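Local coordinates for protein putative phosphoglycolate phosphatase (Lactobacillus delbrueckii, PDB 2HI0) that probably hydrolyses phosphoglycolate to glycolate and phosphate, as a hydrolase of the haloacid dehalogenase (HAD) superfamily, at residues A6-M11 and C185-D190; D10-I15 and V131-P136; G126-V131 and S151-L156; D204-N209 and V225-A230. All coordinates share one frame; numbering follows the deposited sequence.

Contact 1 of 4, residues A6-M11 and C185-D190; sequences AAIFDM and CVYIGD. With NA (sodium ion), chain C.
I188 lays its CD1 methyl over the centre of the F9 ring, 3.7 Å from the ring centroid and 13° off its normal, a CH-pi contact, and the same CD1 reaches A7 CB at 3.7 Å. On the sheet's other face the Y187 ring packs against I8, whose CG2 lies 3.6 Å from Y187 CD1; with its CG anti to the backbone N (chi1 -164°), the tyrosine leans over the neighbouring strand, and the carbonyl oxygen of I8 sits above the ring near its rim. Between these two layers run four parallel-strand hydrogen bonds, the last from D10 N to I188 O at 2.9 Å. The register delivers D10 and D190 to the carboxyl end of the sheet, where HAD enzymes place their active site. There D10 OD2 (2.1 Å) and D190 OD1 (2.3 Å) bind the sodium ion, which draws them to within 3.4 Å and also binds D12 O. D10 OD1 forms a salt bridge with K165 NZ, D190 OD2 accepts from F212 N, and Y187 OH is hydrogen-bonded to V132 O and K165 NZ. In this Rossmann-like sheet strand 128-133 flanks 6-9, strand 204-208 flanks 185-189, and helices 115-124 and 192-200 pack on F9 and Y187.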
# COMPACT_ATOMS: atom_id res chain seq x y z
N ALA A 6 17.54 -5.38 -6.07
CA ALA A 6 16.30 -5.70 -5.35
C ALA A 6 15.22 -4.69 -5.70
O ALA A 6 15.50 -3.51 -5.76
CB ALA A 6 16.51 -5.77 -3.83
N ALA A 7 13.99 -5.18 -5.91
CA ALA A 7 12.81 -4.31 -6.18
C ALA A 7 11.81 -4.67 -5.11
O ALA A 7 11.42 -5.83 -4.98
CB ALA A 7 12.21 -4.54 -7.61
N ILE A 8 11.45 -3.66 -4.33
CA ILE A 8 10.58 -3.79 -3.16
C ILE A 8 9.29 -3.05 -3.51
O ILE A 8 9.32 -1.83 -3.77
CB ILE A 8 11.23 -3.18 -1.92
CG1 ILE A 8 12.60 -3.78 -1.67
CG2 ILE A 8 10.34 -3.42 -0.69
CD1 ILE A 8 13.36 -3.00 -0.53
N PHE A 9 8.17 -3.79 -3.54
CA PHE A 9 6.89 -3.28 -4.00
C PHE A 9 5.91 -3.10 -2.83
O PHE A 9 5.79 -3.96 -1.93
CB PHE A 9 6.20 -4.26 -4.95
CG PHE A 9 6.96 -4.53 -6.22
CD1 PHE A 9 8.02 -5.41 -6.24
CD2 PHE A 9 6.66 -3.84 -7.36
CE1 PHE A 9 8.71 -5.64 -7.41
CE2 PHE A 9 7.35 -4.10 -8.54
CZ PHE A 9 8.38 -4.98 -8.54
N ASP A 10 5.18 -2.01 -2.89
CA ASP A 10 3.90 -1.92 -2.14
C ASP A 10 2.88 -2.88 -2.81
O ASP A 10 3.09 -3.37 -3.93
CB ASP A 10 3.37 -0.50 -2.18
CG ASP A 10 2.20 -0.28 -1.24
OD1 ASP A 10 2.09 -0.93 -0.17
OD2 ASP A 10 1.35 0.54 -1.60
N MSE A 11 1.80 -3.23 -2.11
CA MSE A 11 0.80 -4.16 -2.62
C MSE A 11 -0.40 -3.40 -3.23
O MSE A 11 -0.61 -3.49 -4.46
CB MSE A 11 0.34 -5.12 -1.52
CG MSE A 11 -0.79 -5.99 -1.93
SE MSE A 11 -0.98 -7.50 -0.76
CE MSE A 11 0.31 -8.77 -1.43
N CYS A 185 18.81 -0.96 -4.08
CA CYS A 185 17.38 -1.25 -3.91
C CYS A 185 16.52 -0.14 -4.53
O CYS A 185 16.92 1.02 -4.56
CB CYS A 185 17.01 -1.35 -2.42
SG CYS A 185 17.72 -2.70 -1.56
N VAL A 186 15.33 -0.49 -5.04
CA VAL A 186 14.35 0.51 -5.42
C VAL A 186 12.98 0.12 -4.81
O VAL A 186 12.66 -1.06 -4.68
CB VAL A 186 14.28 0.70 -6.97
CG1 VAL A 186 13.83 -0.59 -7.66
CG2 VAL A 186 13.38 1.88 -7.37
N TYR A 187 12.24 1.12 -4.37
CA TYR A 187 10.92 0.91 -3.80
C TYR A 187 9.92 1.39 -4.84
O TYR A 187 10.10 2.43 -5.45
CB TYR A 187 10.75 1.68 -2.48
CG TYR A 187 9.56 1.18 -1.70
CD1 TYR A 187 9.63 0.10 -0.82
CD2 TYR A 187 8.31 1.72 -1.96
CE1 TYR A 187 8.47 -0.38 -0.18
CE2 TYR A 187 7.17 1.25 -1.33
CZ TYR A 187 7.26 0.20 -0.44
OH TYR A 187 6.09 -0.26 0.15
N ILE A 188 8.85 0.64 -5.03
CA ILE A 188 7.85 0.91 -6.08
C ILE A 188 6.49 1.03 -5.40
O ILE A 188 6.06 0.14 -4.69
CB ILE A 188 7.78 -0.20 -7.10
CG1 ILE A 188 9.16 -0.46 -7.75
CG2 ILE A 188 6.66 0.11 -8.14
CD1 ILE A 188 9.81 -1.72 -7.21
N GLY A 189 5.80 2.14 -5.62
CA GLY A 189 4.46 2.28 -5.01
C GLY A 189 3.61 3.37 -5.65
O GLY A 189 4.06 4.06 -6.55
N ASP A 190 2.36 3.50 -5.18
CA ASP A 190 1.40 4.39 -5.80
C ASP A 190 1.03 5.63 -4.96
O ASP A 190 0.14 6.37 -5.36
CB ASP A 190 0.11 3.61 -6.09
CG ASP A 190 -0.57 3.13 -4.79
OD1 ASP A 190 0.16 2.76 -3.84
OD2 ASP A 190 -1.82 3.12 -4.68
NA NA C . -0.48 1.50 -1.98
O HOH W 1 0.75 3.48 -0.62

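Contact 2 of 4, residues D10-I15 and V131-P136; sequences DMDGTI and VVSNKP. With NA (sodium ion), chain C.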
# COMPACT_ATOMS: atom_id res chain seq x y z
N ASP A 10 5.18 -2.01 -2.89
CA ASP A 10 3.90 -1.92 -2.14
C ASP A 10 2.88 -2.88 -2.81
O ASP A 10 3.09 -3.37 -3.93
CB ASP A 10 3.37 -0.50 -2.18
CG ASP A 10 2.20 -0.28 -1.24
OD1 ASP A 10 2.09 -0.93 -0.17
OD2 ASP A 10 1.35 0.54 -1.60
N MSE A 11 1.80 -3.23 -2.11
CA MSE A 11 0.80 -4.16 -2.62
C MSE A 11 -0.40 -3.40 -3.23
O MSE A 11 -0.61 -3.49 -4.46
CB MSE A 11 0.34 -5.12 -1.52
CG MSE A 11 -0.79 -5.99 -1.93
SE MSE A 11 -0.98 -7.50 -0.76
CE MSE A 11 0.31 -8.77 -1.43
N ASP A 12 -1.15 -2.68 -2.38
CA ASP A 12 -2.39 -2.00 -2.80
C ASP A 12 -2.12 -0.97 -3.88
O ASP A 12 -1.24 -0.13 -3.70
CB ASP A 12 -3.06 -1.27 -1.63
CG ASP A 12 -3.65 -2.18 -0.62
OD1 ASP A 12 -4.57 -2.94 -0.93
OD2 ASP A 12 -3.20 -2.11 0.55
N GLY A 13 -2.81 -1.06 -5.01
CA GLY A 13 -2.66 -0.02 -6.05
C GLY A 13 -1.39 -0.12 -6.86
O GLY A 13 -1.13 0.70 -7.73
N THR A 14 -0.57 -1.13 -6.58
CA THR A 14 0.74 -1.25 -7.16
C THR A 14 0.83 -2.59 -7.85
O THR A 14 0.90 -2.67 -9.07
CB THR A 14 1.87 -1.05 -6.11
OG1 THR A 14 1.67 0.23 -5.46
CG2 THR A 14 3.19 -1.08 -6.74
N ILE A 15 0.81 -3.69 -7.09
CA ILE A 15 0.82 -5.00 -7.72
C ILE A 15 -0.55 -5.71 -7.76
O ILE A 15 -0.81 -6.50 -8.63
CB ILE A 15 1.90 -5.93 -7.16
CG1 ILE A 15 1.64 -6.29 -5.68
CG2 ILE A 15 3.31 -5.31 -7.41
CD1 ILE A 15 2.67 -7.32 -5.08
N VAL A 131 7.74 -7.66 -1.15
CA VAL A 131 6.54 -6.88 -0.86
C VAL A 131 6.64 -6.37 0.57
O VAL A 131 6.93 -7.13 1.48
CB VAL A 131 5.25 -7.70 -0.97
CG1 VAL A 131 3.98 -6.82 -0.57
CG2 VAL A 131 5.12 -8.31 -2.33
N VAL A 132 6.48 -5.07 0.72
CA VAL A 132 6.41 -4.43 2.04
C VAL A 132 5.22 -3.47 1.96
O VAL A 132 5.22 -2.50 1.19
CB VAL A 132 7.72 -3.73 2.43
CG1 VAL A 132 7.55 -2.98 3.77
CG2 VAL A 132 8.85 -4.75 2.50
N SER A 133 4.20 -3.74 2.76
CA SER A 133 2.86 -3.12 2.61
C SER A 133 2.29 -2.75 4.00
O SER A 133 2.51 -3.45 4.99
CB SER A 133 1.96 -4.14 1.93
OG SER A 133 0.60 -3.78 1.92
N ASN A 134 1.48 -1.69 4.03
CA ASN A 134 0.71 -1.31 5.23
C ASN A 134 -0.60 -2.07 5.36
O ASN A 134 -1.28 -1.92 6.37
CB ASN A 134 0.39 0.22 5.29
CG ASN A 134 1.55 1.04 5.90
OD1 ASN A 134 2.45 0.47 6.53
ND2 ASN A 134 1.52 2.36 5.69
N LYS A 135 -0.88 -2.97 4.41
CA LYS A 135 -1.99 -3.93 4.56
C LYS A 135 -1.69 -4.87 5.73
O LYS A 135 -0.53 -5.28 5.90
CB LYS A 135 -2.18 -4.72 3.28
CG LYS A 135 -3.31 -5.74 3.35
CD LYS A 135 -3.47 -6.53 2.02
CE LYS A 135 -3.76 -5.66 0.80
NZ LYS A 135 -4.98 -4.81 0.94
N PRO A 136 -2.67 -5.18 6.56
CA PRO A 136 -2.32 -6.11 7.63
C PRO A 136 -1.63 -7.37 7.12
O PRO A 136 -2.01 -7.95 6.08
CB PRO A 136 -3.68 -6.46 8.27
CG PRO A 136 -4.51 -5.25 7.98
CD PRO A 136 -4.10 -4.82 6.60
NA NA C . -0.48 1.50 -1.98
O HOH W 2 -0.24 -2.05 0.24
O HOH W 3 1.28 0.17 1.96
O HOH W 4 -4.88 -2.45 2.91
O HOH W 1 0.75 3.48 -0.62
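K135 and M11 bury the most surface here, followed by V131, and the lysine joins the apolar and charged halves of the contact. Its chain crosses the selenomethionine at about a right angle, CE resting 3.7 Å from M11 SE. Bends at chi3 (-59°) and chi4 (-57°) then carry NZ back to D12, where it makes a salt bridge of 2.7 Å to OD1, on the syn lone pair of that oxygen. Both ends have further partners: K135 NZ is hydrogen-bonded to Y101 OH, D12 OD1 is hydrogen-bonded to T18 OG1, and one water links NZ to D12 OD2. The loop 10-15 fits the DxDx(T/V) pattern of HAD hydrolases, in which the first aspartate is typically the nucleophile and the second the general acid-base; D10 and D12 probably correspond to them. The carbonyl oxygen of D12 joins D10 in binding sodium, at 2.5 Å. A second water draws the two segments together, donating to D10 OD1, which also has its salt bridge to K165, and to D12 OD2, accepting from D12 N, and hydrogen-bonded to S133 OG at 2.6 Å. The same hydroxyl oxygen accepts from K135 N at 3.0 Å, an ST turn at the corner after strand 128-133. Back along the strand, V131 turns CG1 to M11 CB and CG2 to I15 CD1, the latter pair 3.8 Å apart, beside helix 115-124, which touches I15.

Contact 3 of 4, residues G126-V131 and S151-L156; sequences GVKLAV and SFDFAL
L129 and D153 are joined twice: D153 N donates to L129 O at 2.8 Å, and L129 N donates to D153 OD2 at 3.1 Å. The carboxylate is met on its anti side, with the donor 32° out of its plane, and here it takes the place of a backbone acceptor. Farther along, V131 N donates to F154 O and L156 N to V131 O (2.9 Å), the ladder of two parallel strands in a beta-alpha-beta unit whose connection is helix 137-147. K128 packs its CB against D153 OD2, but its NZ goes elsewhere, to the carbonyl of L178.

Packing on one side of the sheet centres on F152. V131 sets CG2 over the middle of the ring, 3.5 Å from the centroid and 9° off the normal, a CH-pi contact, while S151 CB lies over the opposite face toward the rim. The carbonyl carbon of L129 is at the ring edge, in plane, and L129 CB approaches F152 CD1 at 3.7 Å. F148 meets the same ring edge-to-face. A serine in place of F152 would probably leave V131 CG2 without its aromatic platform and open a gap beside M119 of helix 115-124 and V144 of helix 137-147. On the other side of the sheet A130 CB touches F154 CB at 4.0 Å, next to C174 of helix 169-178. Polar bonding thus holds the strands at two places, L129 and V131, whereas packing on the helices is largely apolar and aromatic, supplemented by a few hydrogen bonds.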
# COMPACT_ATOMS: atom_id res chain seq x y z
N GLY A 126 17.59 -11.68 -12.63
CA GLY A 126 18.32 -11.84 -11.37
C GLY A 126 18.00 -10.81 -10.31
O GLY A 126 18.76 -10.67 -9.37
N VAL A 127 16.90 -10.10 -10.44
CA VAL A 127 16.50 -9.07 -9.46
C VAL A 127 15.73 -9.77 -8.35
O VAL A 127 14.81 -10.57 -8.62
CB VAL A 127 15.60 -7.95 -10.09
CG1 VAL A 127 15.21 -6.89 -9.05
CG2 VAL A 127 16.29 -7.33 -11.32
N LYS A 128 16.10 -9.50 -7.10
CA LYS A 128 15.37 -10.01 -5.94
C LYS A 128 14.10 -9.20 -5.76
O LYS A 128 14.12 -7.98 -5.93
CB LYS A 128 16.25 -9.89 -4.70
CG LYS A 128 17.48 -10.74 -4.71
CD LYS A 128 18.15 -10.80 -3.36
CE LYS A 128 19.31 -11.78 -3.34
NZ LYS A 128 19.36 -12.42 -1.99
N LEU A 129 12.99 -9.86 -5.39
CA LEU A 129 11.69 -9.22 -5.33
C LEU A 129 11.10 -9.37 -3.93
O LEU A 129 11.18 -10.39 -3.31
CB LEU A 129 10.71 -9.79 -6.34
CG LEU A 129 11.14 -9.91 -7.82
CD1 LEU A 129 10.00 -10.67 -8.60
CD2 LEU A 129 11.46 -8.51 -8.44
N ALA A 130 10.50 -8.30 -3.44
CA ALA A 130 9.86 -8.25 -2.10
C ALA A 130 8.60 -7.40 -2.13
O ALA A 130 8.40 -6.58 -3.02
CB ALA A 130 10.85 -7.72 -1.05
N VAL A 131 7.74 -7.66 -1.15
CA VAL A 131 6.54 -6.88 -0.86
C VAL A 131 6.64 -6.37 0.57
O VAL A 131 6.93 -7.13 1.48
CB VAL A 131 5.25 -7.70 -0.97
CG1 VAL A 131 3.98 -6.82 -0.57
CG2 VAL A 131 5.12 -8.31 -2.33
N SER A 151 7.22 -16.22 -6.06
CA SER A 151 7.72 -15.00 -6.73
C SER A 151 8.64 -14.15 -5.87
O SER A 151 9.64 -13.59 -6.36
CB SER A 151 6.56 -14.12 -7.20
OG SER A 151 6.00 -14.66 -8.38
N PHE A 152 8.31 -14.06 -4.59
CA PHE A 152 8.94 -13.10 -3.70
C PHE A 152 9.90 -13.73 -2.73
O PHE A 152 9.65 -14.81 -2.16
CB PHE A 152 7.86 -12.28 -2.93
CG PHE A 152 7.04 -11.41 -3.82
CD1 PHE A 152 7.62 -10.28 -4.42
CD2 PHE A 152 5.71 -11.70 -4.09
CE1 PHE A 152 6.87 -9.45 -5.27
CE2 PHE A 152 4.97 -10.87 -4.97
CZ PHE A 152 5.54 -9.76 -5.54
N ASP A 153 11.02 -13.07 -2.54
CA ASP A 153 12.00 -13.51 -1.58
C ASP A 153 11.62 -13.11 -0.16
O ASP A 153 12.18 -13.64 0.79
CB ASP A 153 13.35 -12.90 -1.95
CG ASP A 153 13.80 -13.34 -3.34
OD1 ASP A 153 13.77 -14.55 -3.60
OD2 ASP A 153 14.13 -12.49 -4.21
N PHE A 154 10.69 -12.15 -0.04
CA PHE A 154 10.30 -11.58 1.22
C PHE A 154 8.95 -10.90 1.05
O PHE A 154 8.73 -10.21 0.07
CB PHE A 154 11.34 -10.55 1.69
CG PHE A 154 11.02 -9.89 3.02
CD1 PHE A 154 11.42 -10.48 4.21
CD2 PHE A 154 10.33 -8.69 3.08
CE1 PHE A 154 11.14 -9.88 5.42
CE2 PHE A 154 10.06 -8.10 4.29
CZ PHE A 154 10.45 -8.70 5.45
N ALA A 155 8.07 -11.07 2.03
CA ALA A 155 6.77 -10.40 2.01
C ALA A 155 6.39 -10.10 3.44
O ALA A 155 6.51 -10.96 4.32
CB ALA A 155 5.69 -11.24 1.30
N LEU A 156 6.02 -8.85 3.69
CA LEU A 156 5.62 -8.42 5.03
C LEU A 156 4.54 -7.35 4.95
O LEU A 156 4.67 -6.37 4.21
CB LEU A 156 6.83 -7.83 5.76
CG LEU A 156 6.58 -7.36 7.20
CD1 LEU A 156 6.17 -8.54 8.11
CD2 LEU A 156 7.87 -6.64 7.69

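Contact 4 of 4, residues D204-N209 and V225-A230; sequences DEIAVN and VIVDTA. With EDO (1,2-ethanediol), chain I.
E205 meets V225 through a shared water, which accepts from V225 N and lies close to both the carbonyl oxygen and OE1 of E205, at the start of a parallel pairing. Strands 204-208 and 226-227, connected through helix 215-220, make a beta-alpha-beta unit at one margin of the Rossmann-like sheet. I206 follows, its CG2 reaching V227 CG2 at 4.0 Å, in a cluster that L233 of helix 230-238 covers from the same side. A207 carries the centre of the ladder: its N donates to V225 O at 2.8 Å, and its O accepts from V227 N at 2.9 Å, while CB rests 4.0 Å from I226 CG1 on the other face of the sheet. V208 returns to the face of V227, placing CG1 4.0 Å from V227 CG2; I188 of the next strand also touches it. N209 ends the walk. Its N gives the last ladder bond, to V227 O at 3.1 Å, and its side chain runs beside D228, the amide and carboxylate planes 56° apart. With N209 replaced by an alanine, the water between its amide and D228 O is likely to lose one partner, and the D228 methylene its cover on that side. That water donates to N209 OD1 at 2.7 Å and to D228 O, and N209 OD1 lies 3.1 Å from D228 CB.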
# COMPACT_ATOMS: atom_id res chain seq x y z
N ASP A 204 16.14 4.68 -3.72
CA ASP A 204 15.38 5.27 -4.81
C ASP A 204 13.94 4.76 -4.80
O ASP A 204 13.61 3.72 -4.23
CB ASP A 204 16.02 4.89 -6.17
CG ASP A 204 17.41 5.48 -6.40
OD1 ASP A 204 17.85 6.33 -5.62
OD2 ASP A 204 18.09 5.11 -7.39
N GLU A 205 13.10 5.50 -5.52
CA GLU A 205 11.65 5.18 -5.63
C GLU A 205 11.12 5.39 -7.04
O GLU A 205 11.51 6.32 -7.75
CB GLU A 205 10.82 6.02 -4.62
CG GLU A 205 9.46 5.44 -4.23
CD GLU A 205 8.22 6.06 -4.93
OE1 GLU A 205 8.32 6.95 -5.82
OE2 GLU A 205 7.10 5.61 -4.53
N ILE A 206 10.25 4.49 -7.46
CA ILE A 206 9.50 4.60 -8.70
C ILE A 206 8.02 4.64 -8.30
O ILE A 206 7.58 3.83 -7.42
CB ILE A 206 9.79 3.38 -9.62
CG1 ILE A 206 11.25 3.33 -10.02
CG2 ILE A 206 8.84 3.38 -10.82
CD1 ILE A 206 11.65 1.94 -10.61
N ALA A 207 7.30 5.60 -8.87
CA ALA A 207 5.86 5.74 -8.63
C ALA A 207 5.06 5.21 -9.82
O ALA A 207 5.46 5.38 -10.96
CB ALA A 207 5.49 7.25 -8.34
N VAL A 208 3.94 4.55 -9.56
CA VAL A 208 3.06 4.01 -10.59
C VAL A 208 1.77 4.86 -10.59
O VAL A 208 1.36 5.36 -9.54
CB VAL A 208 2.78 2.48 -10.38
CG1 VAL A 208 4.14 1.77 -10.24
CG2 VAL A 208 1.84 2.18 -9.18
N ASN A 209 1.15 5.01 -11.75
CA ASN A 209 -0.04 5.88 -11.88
C ASN A 209 -1.37 5.10 -11.87
O ASN A 209 -2.44 5.68 -12.07
CB ASN A 209 0.07 6.77 -13.13
CG ASN A 209 -0.45 6.07 -14.38
OD1 ASN A 209 -0.37 4.86 -14.51
ND2 ASN A 209 -1.02 6.84 -15.30
N VAL A 225 10.18 9.66 -10.77
CA VAL A 225 9.95 8.74 -11.88
C VAL A 225 8.53 8.18 -11.71
O VAL A 225 8.21 7.58 -10.70
CB VAL A 225 10.95 7.59 -11.90
CG1 VAL A 225 10.59 6.62 -13.00
CG2 VAL A 225 12.38 8.13 -12.11
N ILE A 226 7.68 8.44 -12.70
CA ILE A 226 6.30 7.96 -12.66
C ILE A 226 6.05 7.18 -13.93
O ILE A 226 6.29 7.69 -15.03
CB ILE A 226 5.23 9.09 -12.50
CG1 ILE A 226 5.49 9.95 -11.24
CG2 ILE A 226 3.81 8.50 -12.40
CD1 ILE A 226 4.62 11.22 -11.18
N VAL A 227 5.61 5.94 -13.80
CA VAL A 227 5.41 5.06 -14.96
C VAL A 227 3.93 4.73 -15.07
O VAL A 227 3.21 4.72 -14.06
CB VAL A 227 6.30 3.79 -14.83
CG1 VAL A 227 7.81 4.12 -14.80
CG2 VAL A 227 5.94 2.97 -13.58
N ASP A 228 3.47 4.40 -16.27
CA ASP A 228 2.05 4.06 -16.45
C ASP A 228 1.75 2.70 -17.10
O ASP A 228 0.60 2.37 -17.34
CB ASP A 228 1.29 5.19 -17.16
CG ASP A 228 1.76 5.42 -18.56
OD1 ASP A 228 2.63 4.68 -19.07
OD2 ASP A 228 1.23 6.39 -19.16
N THR A 229 2.78 1.90 -17.37
CA THR A 229 2.56 0.50 -17.68
C THR A 229 3.54 -0.38 -16.95
O THR A 229 4.62 0.09 -16.58
CB THR A 229 2.69 0.22 -19.20
OG1 THR A 229 4.06 0.34 -19.57
CG2 THR A 229 1.87 1.20 -20.01
N ALA A 230 3.21 -1.66 -16.82
CA ALA A 230 4.12 -2.68 -16.24
C ALA A 230 5.43 -2.80 -17.07
O ALA A 230 6.51 -2.97 -16.49
CB ALA A 230 3.40 -4.04 -16.10
C1 EDO I . -0.71 -1.92 -14.82
O1 EDO I . -1.83 -2.66 -15.30
C2 EDO I . -0.33 -1.05 -15.99
O2 EDO I . 0.43 -1.89 -16.86
O HOH W 5 9.42 8.53 -7.98
O HOH W 6 -1.97 3.53 -16.17

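In the fold
From the N terminus, strand 6-9 enters the middle of the sheet and runs into loop 10-15, so contacts 1 and 2 open together, sharing D10 and M11. Contact 2 closes first, when strand 128-133 arrives beside 6-9. That strand also serves contact 3, whose segments alternate with those of contact 2, so the two cross; contact 3 adds strand 154-158 at one margin. Contact 1 closes the longest loop, with contact 3 nested inside it, and brings in strand 185-189 on the other flank of 6-9. Contact 4 follows in series and extends the sheet to 226-227. Contacts 1 and 2 meet at the sodium ion; contacts 3 and 4 stay about 10 Å apart at their nearest atoms.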